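NADPH-dependent nitro/flavin reductase (Bacillus subtilis, PDB 3N2S) uses NADPH as reductant to reduce flavin mononucleotide, nitroaromatic compounds, quinones and azo dyes, working as a homodimer with bound FMN. Local coordinates at residues A[44-49]-A[111-116]; A[55-60]-A[71-76]; A[138-143]-A[232-237]. All blocks are in the same frame, centred on the assembly; numbering follows the deposited sequence.

Interaction 1 of 3, residues A[44-49]-A[111-116]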
loop_
_atom_site.group_PDB
_atom_site.type_symbol
_atom_site.label_atom_id
_atom_site.label_comp_id
_atom_site.label_asym_id
_atom_site.label_seq_id
_atom_site.Cartn_x
_atom_site.Cartn_y
_atom_site.Cartn_z
ATOM N N GLN A 44 -1.582 12.806 -2.209
ATOM C CA GLN A 44 -2.325 12.331 -1.027
ATOM C C GLN A 44 -3.716 11.826 -1.459
ATOM O O GLN A 44 -4.746 12.298 -0.967
ATOM C CB GLN A 44 -2.427 13.454 0.040
ATOM C CG GLN A 44 -1.070 13.915 0.556
ATOM C CD GLN A 44 -1.111 15.296 1.188
ATOM O OE1 GLN A 44 -1.471 15.462 2.343
ATOM N NE2 GLN A 44 -0.675 16.298 0.471
ATOM N N ALA A 45 -3.717 10.890 -2.419
ATOM C CA ALA A 45 -4.929 10.403 -3.095
ATOM C C ALA A 45 -5.765 9.395 -2.294
ATOM O O ALA A 45 -6.138 8.345 -2.802
ATOM C CB ALA A 45 -4.576 9.866 -4.479
ATOM N N TYR A 46 -6.108 9.757 -1.058
ATOM C CA TYR A 46 -6.888 8.877 -0.189
ATOM C C TYR A 46 -7.740 9.651 0.801
ATOM O O TYR A 46 -7.508 10.840 1.055
ATOM C CB TYR A 46 -5.946 7.894 0.570
ATOM C CG TYR A 46 -4.899 8.593 1.410
ATOM C CD1 TYR A 46 -5.150 8.916 2.741
ATOM C CD2 TYR A 46 -3.691 9.002 0.851
ATOM C CE1 TYR A 46 -4.231 9.645 3.491
ATOM C CE2 TYR A 46 -2.758 9.722 1.591
ATOM C CZ TYR A 46 -3.034 10.046 2.909
ATOM O OH TYR A 46 -2.111 10.755 3.627
ATOM N N SER A 47 -8.698 8.944 1.405
ATOM C CA SER A 47 -9.547 9.404 2.486
ATOM C C SER A 47 -9.712 8.279 3.469
ATOM O O SER A 47 -9.566 7.104 3.107
ATOM C CB SER A 47 -10.903 9.888 1.975
ATOM O OG SER A 47 -10.793 11.274 1.706
ATOM N N ILE A 48 -9.937 8.637 4.738
ATOM C CA ILE A 48 -10.111 7.685 5.830
ATOM C C ILE A 48 -11.451 7.976 6.472
ATOM O O ILE A 48 -11.672 9.091 6.949
ATOM C CB ILE A 48 -8.949 7.781 6.855
ATOM C CG1 ILE A 48 -7.561 7.667 6.174
ATOM C CG2 ILE A 48 -9.130 6.753 7.991
ATOM C CD1 ILE A 48 -6.345 8.112 7.067
ATOM N N ILE A 49 -12.353 6.994 6.477
ATOM C CA ILE A 49 -13.658 7.204 7.109
ATOM C C ILE A 49 -13.663 6.439 8.432
ATOM O O ILE A 49 -13.551 5.216 8.430
ATOM C CB ILE A 49 -14.853 6.830 6.186
ATOM C CG1 ILE A 49 -14.742 7.588 4.821
ATOM C CG2 ILE A 49 -16.211 7.144 6.900
ATOM C CD1 ILE A 49 -15.647 7.129 3.785
ATOM N N LEU A 111 -4.383 3.686 -4.951
ATOM C CA LEU A 111 -4.341 2.449 -4.166
ATOM C C LEU A 111 -3.067 2.377 -3.322
ATOM O O LEU A 111 -3.134 2.049 -2.138
ATOM C CB LEU A 111 -4.431 1.214 -5.074
ATOM C CG LEU A 111 -5.817 0.554 -5.167
ATOM C CD1 LEU A 111 -6.822 1.494 -5.818
ATOM C CD2 LEU A 111 -5.738 -0.727 -5.961
ATOM N N ILE A 112 -1.914 2.687 -3.937
ATOM C CA ILE A 112 -0.619 2.676 -3.240
ATOM C C ILE A 112 -0.611 3.749 -2.133
ATOM O O ILE A 112 -0.220 3.454 -1.013
ATOM C CB ILE A 112 0.568 2.795 -4.236
ATOM C CG1 ILE A 112 0.637 1.507 -5.128
ATOM C CG2 ILE A 112 1.898 3.042 -3.480
ATOM C CD1 ILE A 112 1.457 1.674 -6.435
ATOM N N ASP A 113 -1.066 4.974 -2.441
ATOM C CA ASP A 113 -1.103 6.053 -1.438
ATOM C C ASP A 113 -1.919 5.635 -0.207
ATOM O O ASP A 113 -1.465 5.820 0.913
ATOM C CB ASP A 113 -1.688 7.338 -2.046
ATOM C CG ASP A 113 -0.661 8.385 -2.467
ATOM O OD1 ASP A 113 0.507 8.009 -2.741
ATOM O OD2 ASP A 113 -1.028 9.576 -2.528
ATOM N N ALA A 114 -3.128 5.088 -0.416
ATOM C CA ALA A 114 -4.006 4.642 0.675
ATOM C C ALA A 114 -3.374 3.517 1.476
ATOM O O ALA A 114 -3.484 3.514 2.703
ATOM C CB ALA A 114 -5.356 4.188 0.119
ATOM N N ALA A 115 -2.736 2.542 0.785
ATOM C CA ALA A 115 -2.101 1.401 1.478
ATOM C C ALA A 115 -0.905 1.854 2.338
ATOM O O ALA A 115 -0.782 1.393 3.475
ATOM C CB ALA A 115 -1.664 0.342 0.472
ATOM N N LEU A 116 -0.058 2.779 1.831
ATOM C CA LEU A 116 1.081 3.265 2.646
ATOM C C LEU A 116 0.564 3.963 3.899
ATOM O O LEU A 116 1.102 3.740 4.987
ATOM C CB LEU A 116 2.004 4.225 1.858
ATOM C CG LEU A 116 2.595 3.753 0.529
ATOM C CD1 LEU A 116 3.507 4.827 -0.071
ATOM C CD2 LEU A 116 3.318 2.439 0.641
#

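Interaction 2 of 3, residues A[55-60]-A[71-76]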
loop_
_atom_site.group_PDB
_atom_site.type_symbol
_atom_site.label_atom_id
_atom_site.label_comp_id
_atom_site.label_asym_id
_atom_site.label_seq_id
_atom_site.Cartn_x
_atom_site.Cartn_y
_atom_site.Cartn_z
ATOM N N GLU A 55 -25.024 1.143 13.794
ATOM C CA GLU A 55 -25.722 0.605 12.621
ATOM C C GLU A 55 -24.807 0.452 11.423
ATOM O O GLU A 55 -24.876 -0.565 10.741
ATOM C CB GLU A 55 -27.006 1.396 12.269
ATOM C CG GLU A 55 -27.778 0.889 11.044
ATOM C CD GLU A 55 -28.162 -0.584 10.898
ATOM O OE1 GLU A 55 -28.104 -1.324 11.901
ATOM O OE2 GLU A 55 -28.532 -1.000 9.778
ATOM N N LYS A 56 -23.950 1.447 11.162
ATOM C CA LYS A 56 -23.011 1.360 10.025
ATOM C C LYS A 56 -21.935 0.295 10.246
ATOM O O LYS A 56 -21.608 -0.429 9.312
ATOM C CB LYS A 56 -22.368 2.725 9.733
ATOM C CG LYS A 56 -23.394 3.768 9.274
ATOM C CD LYS A 56 -22.730 5.103 8.892
ATOM C CE LYS A 56 -23.767 6.127 8.467
ATOM N NZ LYS A 56 -24.506 5.694 7.268
ATOM N N LYS A 57 -21.396 0.176 11.471
ATOM C CA LYS A 57 -20.379 -0.848 11.794
ATOM C C LYS A 57 -20.979 -2.233 11.566
ATOM O O LYS A 57 -20.311 -3.108 11.012
ATOM C CB LYS A 57 -19.914 -0.720 13.258
ATOM C CG LYS A 57 -18.957 0.449 13.520
ATOM C CD LYS A 57 -18.543 0.565 14.994
ATOM C CE LYS A 57 -17.348 -0.313 15.300
ATOM N NZ LYS A 57 -16.552 0.127 16.489
ATOM N N ARG A 58 -22.262 -2.414 11.971
ATOM C CA ARG A 58 -23.007 -3.666 11.803
ATOM C C ARG A 58 -23.183 -3.993 10.334
ATOM O O ARG A 58 -22.877 -5.110 9.924
ATOM C CB ARG A 58 -24.380 -3.614 12.515
ATOM C CG ARG A 58 -25.039 -4.998 12.577
ATOM C CD ARG A 58 -26.557 -4.924 12.616
ATOM N NE ARG A 58 -27.134 -4.143 11.511
ATOM C CZ ARG A 58 -27.416 -4.629 10.306
ATOM N NH1 ARG A 58 -27.938 -3.845 9.375
ATOM N NH2 ARG A 58 -27.167 -5.900 10.020
ATOM N N GLU A 59 -23.670 -3.030 9.534
ATOM C CA GLU A 59 -23.877 -3.250 8.100
ATOM C C GLU A 59 -22.579 -3.665 7.430
ATOM O O GLU A 59 -22.573 -4.609 6.645
ATOM C CB GLU A 59 -24.410 -1.981 7.404
ATOM C CG GLU A 59 -25.827 -1.582 7.761
ATOM C CD GLU A 59 -26.177 -0.232 7.171
ATOM O OE1 GLU A 59 -25.721 0.804 7.716
ATOM O OE2 GLU A 59 -26.850 -0.221 6.118
ATOM N N LEU A 60 -21.481 -2.954 7.718
ATOM C CA LEU A 60 -20.172 -3.255 7.130
ATOM C C LEU A 60 -19.696 -4.642 7.530
ATOM O O LEU A 60 -19.156 -5.359 6.690
ATOM C CB LEU A 60 -19.134 -2.178 7.522
ATOM C CG LEU A 60 -19.404 -0.750 6.975
ATOM C CD1 LEU A 60 -18.492 0.262 7.613
ATOM C CD2 LEU A 60 -19.353 -0.695 5.427
ATOM N N GLU A 71 -17.523 -4.887 14.085
ATOM C CA GLU A 71 -18.449 -4.197 15.009
ATOM C C GLU A 71 -17.795 -3.997 16.348
ATOM O O GLU A 71 -17.925 -2.921 16.928
ATOM C CB GLU A 71 -19.720 -5.023 15.289
ATOM C CG GLU A 71 -20.750 -5.068 14.196
ATOM C CD GLU A 71 -22.074 -5.648 14.668
ATOM O OE1 GLU A 71 -22.386 -6.792 14.277
ATOM O OE2 GLU A 71 -22.805 -4.958 15.415
ATOM N N LYS A 72 -17.193 -5.075 16.898
ATOM C CA LYS A 72 -16.581 -5.055 18.237
ATOM C C LYS A 72 -15.109 -4.758 18.145
ATOM O O LYS A 72 -14.292 -5.668 17.962
ATOM C CB LYS A 72 -16.823 -6.387 18.984
ATOM C CG LYS A 72 -16.504 -6.308 20.480
ATOM C CD LYS A 72 -16.623 -7.674 21.173
ATOM C CE LYS A 72 -16.730 -7.553 22.676
ATOM N NZ LYS A 72 -15.491 -7.014 23.289
ATOM N N ASN A 73 -14.768 -3.470 18.319
ATOM C CA ASN A 73 -13.387 -2.962 18.291
ATOM C C ASN A 73 -13.353 -1.563 18.936
ATOM O O ASN A 73 -14.392 -1.065 19.358
ATOM C CB ASN A 73 -12.846 -2.946 16.822
ATOM C CG ASN A 73 -13.706 -2.167 15.858
ATOM O OD1 ASN A 73 -14.179 -1.071 16.170
ATOM N ND2 ASN A 73 -13.976 -2.734 14.685
ATOM N N GLY A 74 -12.187 -0.935 18.976
ATOM C CA GLY A 74 -12.014 0.407 19.536
ATOM C C GLY A 74 -12.443 1.506 18.580
ATOM O O GLY A 74 -12.807 2.606 19.018
ATOM N N HIS A 75 -12.345 1.223 17.253
ATOM C CA HIS A 75 -12.744 2.103 16.140
ATOM C C HIS A 75 -12.596 1.328 14.847
ATOM O O HIS A 75 -11.700 0.476 14.754
ATOM C CB HIS A 75 -11.870 3.377 16.079
ATOM C CG HIS A 75 -12.535 4.542 15.390
ATOM N ND1 HIS A 75 -13.770 5.013 15.799
ATOM C CD2 HIS A 75 -12.096 5.322 14.377
ATOM C CE1 HIS A 75 -14.052 6.037 15.013
ATOM N NE2 HIS A 75 -13.070 6.271 14.154
ATOM N N PHE A 76 -13.445 1.624 13.849
ATOM C CA PHE A 76 -13.335 0.987 12.539
ATOM C C PHE A 76 -13.040 2.047 11.479
ATOM O O PHE A 76 -13.852 2.952 11.273
ATOM C CB PHE A 76 -14.578 0.152 12.188
ATOM C CG PHE A 76 -14.426 -0.688 10.938
ATOM C CD1 PHE A 76 -13.486 -1.717 10.880
ATOM C CD2 PHE A 76 -15.230 -0.461 9.820
ATOM C CE1 PHE A 76 -13.344 -2.479 9.712
ATOM C CE2 PHE A 76 -15.093 -1.231 8.671
ATOM C CZ PHE A 76 -14.162 -2.240 8.630
#

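Interaction 3 of 3, residues A[138-143]-A[232-237]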
loop_
_atom_site.group_PDB
_atom_site.type_symbol
_atom_site.label_atom_id
_atom_site.label_comp_id
_atom_site.label_asym_id
_atom_site.label_seq_id
_atom_site.Cartn_x
_atom_site.Cartn_y
_atom_site.Cartn_z
ATOM N N ILE A 138 -14.989 -6.040 2.872
ATOM C CA ILE A 138 -15.908 -4.978 2.408
ATOM C C ILE A 138 -15.997 -4.944 0.853
ATOM O O ILE A 138 -17.011 -4.499 0.306
ATOM C CB ILE A 138 -15.599 -3.567 2.997
ATOM C CG1 ILE A 138 -14.236 -3.019 2.518
ATOM C CG2 ILE A 138 -15.741 -3.551 4.527
ATOM C CD1 ILE A 138 -14.065 -1.510 2.689
ATOM N N ARG A 139 -14.958 -5.471 0.148
ATOM C CA ARG A 139 -14.977 -5.520 -1.331
ATOM C C ARG A 139 -15.942 -6.576 -1.906
ATOM O O ARG A 139 -16.073 -6.671 -3.128
ATOM C CB ARG A 139 -13.564 -5.667 -1.934
ATOM C CG ARG A 139 -12.678 -4.450 -1.672
ATOM C CD ARG A 139 -11.483 -4.395 -2.603
ATOM N NE ARG A 139 -10.728 -5.654 -2.636
ATOM C CZ ARG A 139 -9.785 -6.014 -1.762
ATOM N NH1 ARG A 139 -9.479 -5.225 -0.737
ATOM N NH2 ARG A 139 -9.176 -7.187 -1.882
ATOM N N ASN A 140 -16.630 -7.350 -1.035
ATOM C CA ASN A 140 -17.646 -8.314 -1.476
ATOM C C ASN A 140 -18.834 -7.558 -2.067
ATOM O O ASN A 140 -19.454 -8.043 -3.013
ATOM C CB ASN A 140 -18.143 -9.188 -0.298
ATOM C CG ASN A 140 -17.163 -10.203 0.224
ATOM O OD1 ASN A 140 -16.318 -10.715 -0.506
ATOM N ND2 ASN A 140 -17.298 -10.556 1.496
ATOM N N GLU A 141 -19.168 -6.380 -1.502
ATOM C CA GLU A 141 -20.346 -5.606 -1.890
ATOM C C GLU A 141 -20.050 -4.112 -1.878
ATOM O O GLU A 141 -20.678 -3.377 -1.131
ATOM C CB GLU A 141 -21.509 -5.925 -0.926
ATOM C CG GLU A 141 -21.868 -7.400 -0.833
ATOM C CD GLU A 141 -23.343 -7.728 -0.729
ATOM O OE1 GLU A 141 -23.697 -8.591 0.105
ATOM O OE2 GLU A 141 -24.140 -7.144 -1.497
ATOM N N LEU A 142 -19.075 -3.656 -2.684
ATOM C CA LEU A 142 -18.705 -2.239 -2.685
ATOM C C LEU A 142 -19.847 -1.260 -2.983
ATOM O O LEU A 142 -19.830 -0.177 -2.421
ATOM C CB LEU A 142 -17.497 -1.950 -3.572
ATOM C CG LEU A 142 -16.103 -2.199 -3.012
ATOM C CD1 LEU A 142 -15.068 -1.645 -3.969
ATOM C CD2 LEU A 142 -15.912 -1.580 -1.574
ATOM N N ASP A 143 -20.853 -1.645 -3.814
ATOM C CA ASP A 143 -21.999 -0.779 -4.129
ATOM C C ASP A 143 -22.770 -0.485 -2.852
ATOM O O ASP A 143 -23.121 0.659 -2.605
ATOM C CB ASP A 143 -22.910 -1.403 -5.203
ATOM C CG ASP A 143 -23.748 -0.380 -5.981
ATOM O OD1 ASP A 143 -24.590 0.305 -5.354
ATOM O OD2 ASP A 143 -23.591 -0.299 -7.221
ATOM N N LYS A 232 -15.465 -16.757 -4.166
ATOM C CA LYS A 232 -15.864 -15.324 -4.123
ATOM C C LYS A 232 -14.811 -14.464 -4.885
ATOM O O LYS A 232 -14.112 -13.652 -4.265
ATOM C CB LYS A 232 -16.019 -14.855 -2.672
ATOM N N PRO A 233 -14.598 -14.726 -6.205
ATOM C CA PRO A 233 -13.521 -14.032 -6.942
ATOM C C PRO A 233 -13.665 -12.525 -7.133
ATOM O O PRO A 233 -12.697 -11.874 -7.535
ATOM C CB PRO A 233 -13.484 -14.766 -8.284
ATOM C CG PRO A 233 -14.842 -15.301 -8.447
ATOM C CD PRO A 233 -15.301 -15.683 -7.086
ATOM N N ARG A 234 -14.869 -11.978 -6.845
ATOM C CA ARG A 234 -15.211 -10.547 -6.957
ATOM C C ARG A 234 -15.002 -9.991 -8.389
ATOM O O ARG A 234 -14.457 -8.888 -8.583
ATOM C CB ARG A 234 -14.460 -9.701 -5.904
ATOM C CG ARG A 234 -14.784 -10.081 -4.459
ATOM C CD ARG A 234 -13.795 -9.474 -3.479
ATOM N NE ARG A 234 -14.037 -9.944 -2.109
ATOM C CZ ARG A 234 -13.138 -9.911 -1.127
ATOM N NH1 ARG A 234 -11.928 -9.415 -1.341
ATOM N NH2 ARG A 234 -13.443 -10.377 0.073
ATOM N N THR A 235 -15.438 -10.776 -9.393
ATOM C CA THR A 235 -15.335 -10.414 -10.828
ATOM C C THR A 235 -16.061 -9.095 -11.168
ATOM O O THR A 235 -15.589 -8.360 -12.036
ATOM C CB THR A 235 -15.835 -11.577 -11.713
ATOM O OG1 THR A 235 -17.240 -11.741 -11.523
ATOM C CG2 THR A 235 -15.127 -12.873 -11.416
ATOM N N TYR A 236 -17.168 -8.782 -10.456
ATOM C CA TYR A 236 -17.972 -7.560 -10.623
ATOM C C TYR A 236 -17.119 -6.279 -10.504
ATOM O O TYR A 236 -17.503 -5.240 -11.044
ATOM C CB TYR A 236 -19.159 -7.534 -9.633
ATOM C CG TYR A 236 -18.822 -6.954 -8.267
ATOM C CD1 TYR A 236 -19.067 -5.618 -7.978
ATOM C CD2 TYR A 236 -18.231 -7.740 -7.277
ATOM C CE1 TYR A 236 -18.725 -5.070 -6.744
ATOM C CE2 TYR A 236 -17.886 -7.201 -6.032
ATOM C CZ TYR A 236 -18.146 -5.867 -5.770
ATOM O OH TYR A 236 -17.835 -5.321 -4.559
ATOM N N LEU A 237 -15.984 -6.350 -9.758
ATOM C CA LEU A 237 -15.080 -5.208 -9.577
ATOM C C LEU A 237 -14.464 -4.719 -10.887
ATOM O O LEU A 237 -14.141 -3.544 -10.988
ATOM C CB LEU A 237 -14.005 -5.483 -8.515
ATOM C CG LEU A 237 -14.525 -5.600 -7.056
ATOM C CD1 LEU A 237 -13.435 -6.090 -6.128
ATOM C CD2 LEU A 237 -15.048 -4.249 -6.554
#

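Interaction 1 of 3, residues A[44-49]-A[111-116]
Asp113, on the long helix 104-127 and one residue after Ile112 of the FMN pocket, reaches across to the loop that leads into strand 46-51 and takes the backbone N-H of Ala45. Ala45 N lies 3.0 Å from Asp113 OD2 in a fairly straight bond (159°), the oxygen accepting through its anti lone pair. Ala45 centres an inverse gamma turn, so the carboxylate grips the chain just where it bends into the strand. Asp113 CB also touches the Tyr46 ring, 3.9 Å from CD2. Tyr46 places CG between its backbone N and carbonyl carbon (chi1 58°), which lays the ring along the helix, pointing with the chain toward Leu116; ring and carboxylate planes stand 73° apart.

At Ala114 the contact becomes purely apolar: its CB sits 3.8 Å from Tyr46 CB, and the small methyl lets the strand start come close to the helix. Ala115 then packs on Ala115 of the second subunit, and Leu116 again belongs to the FMN pocket. The contact thus joins strand 46-51, outermost in this chain's sheet but continued by a strand of the second subunit, to a central helix of the nitroreductase fold at the dimer interface.

Thr39 OG1 also bonds the buried carboxylate at OD2, and Ser40 N bonds OD1. With these neutral donors, Asp113 probably fixes both the Ala45 turn and the loop of Thr39 and Ser40, in the FMN pocket.

Interaction 2 of 3, residues A[55-60]-A[71-76]
The Phe76 ring is met by Leu60 at its edge, near the ring plane, with Leu60 CD1 3.9 Å from Phe76 CE2. A second flat group, the guanidinium of Arg58, has Glu55 CD in its plane at one edge: NE and NH1 hold the two carboxylate oxygens side-on in a salt bridge within the helix. The carboxylate of Glu71 stands almost perpendicular to this guanidinium, 86° between the planes, and leans instead on the aliphatic part of the arginine, with OE2 3.6 Å from Arg58 CB. The charged ends stay apart, Glu71 OE2 being 5.9 Å from Arg58 NE.

These residues join helix 54-63 of the alpha-beta-alpha sandwich to the loop entering strand 75-82, which begins in a classic beta bulge where Gly74 and His75 both face Val163. Lys57 crosses from the helix to that loop. Its chain, bent at chi3 (86°), brings NZ to Asn73 OD1 at 2.7 Å, the donor tilted 34° from the carbonyl plane. Asn73 is buried and approaches from the opposite direction, while its ND2 bonds the backbone O of Tyr69, a residue of the FMN pocket; the Asn73 amide thus links the lysine to Tyr69, in the loop just before Asn73. A methionine in place of Lys57 would probably leave Asn73 OD1 without its charged donor and the Asn73 amide less firmly held against turning.

Past the loop, His75 turns from the helix and bonds Tyr182 of the second subunit through NE2. Lys57 also packs along the loop backbone on its way to Asn73: its CE lies 3.1 Å from Glu71 O and 4.2 Å from Phe76 CB.

Interaction 3 of 3, residues A[138-143]-A[232-237]
Arg234 passes across Arg139 to reach Asn140. From CB the chain runs extended to NE (chi3 -175°), which carries the guanidinium to Asn140: CG approaches Arg139 O, and CD comes closer to the same oxygen, at 3.6 Å. NE then meets Asn140 OD1 at 2.9 Å and NH2 meets it at 3.0 Å, a side-on grip of one oxygen that lies in the guanidinium plane. Both donors come from the same face of the amide, above its carbonyl plane. Arg139 CB lies over one face of this guanidinium, whose plane is perpendicular to that of Arg139. NH1, at the remaining corner, is 3.6 Å from Arg139 NH2, but Glu105 of the second subunit bridges the two arginines, its carboxylate forming a salt bridge with each.

Arg234 opens a type I beta turn ending at Leu237, which backs onto the start of helix 142-149, whose N-cap is Glu141. Tyr236 OH serves that helix end: it donates to Arg139 O (2.6 Å) and accepts the N-H of Leu142 (2.8 Å), nearly straight at 172°. Leu237 CG lies over one face of the Tyr236 ring, offset toward its rim, and Leu237 CD2 rests 3.7 Å from Leu142 CD1.

In the fold
From the N terminus, interaction 1 opens first, at the start of strand 46-51, and closes, with 61 residues between, on helix 104-127. Interaction 2 falls wholly within that span: it opens on helix 54-63, directly after the strand, and closes after only ten residues at the entry to strand 75-82, neighbour of 46-51 in the sheet. Interaction 3 follows in series, running from the start of helix 142-149 to the loop between helices 221-229 and 237-243, with 88 residues between; no loops cross. The first two thus fasten helices to adjoining strands, whereas the third brings the C-terminal part back onto the core. All three also touch the second subunit.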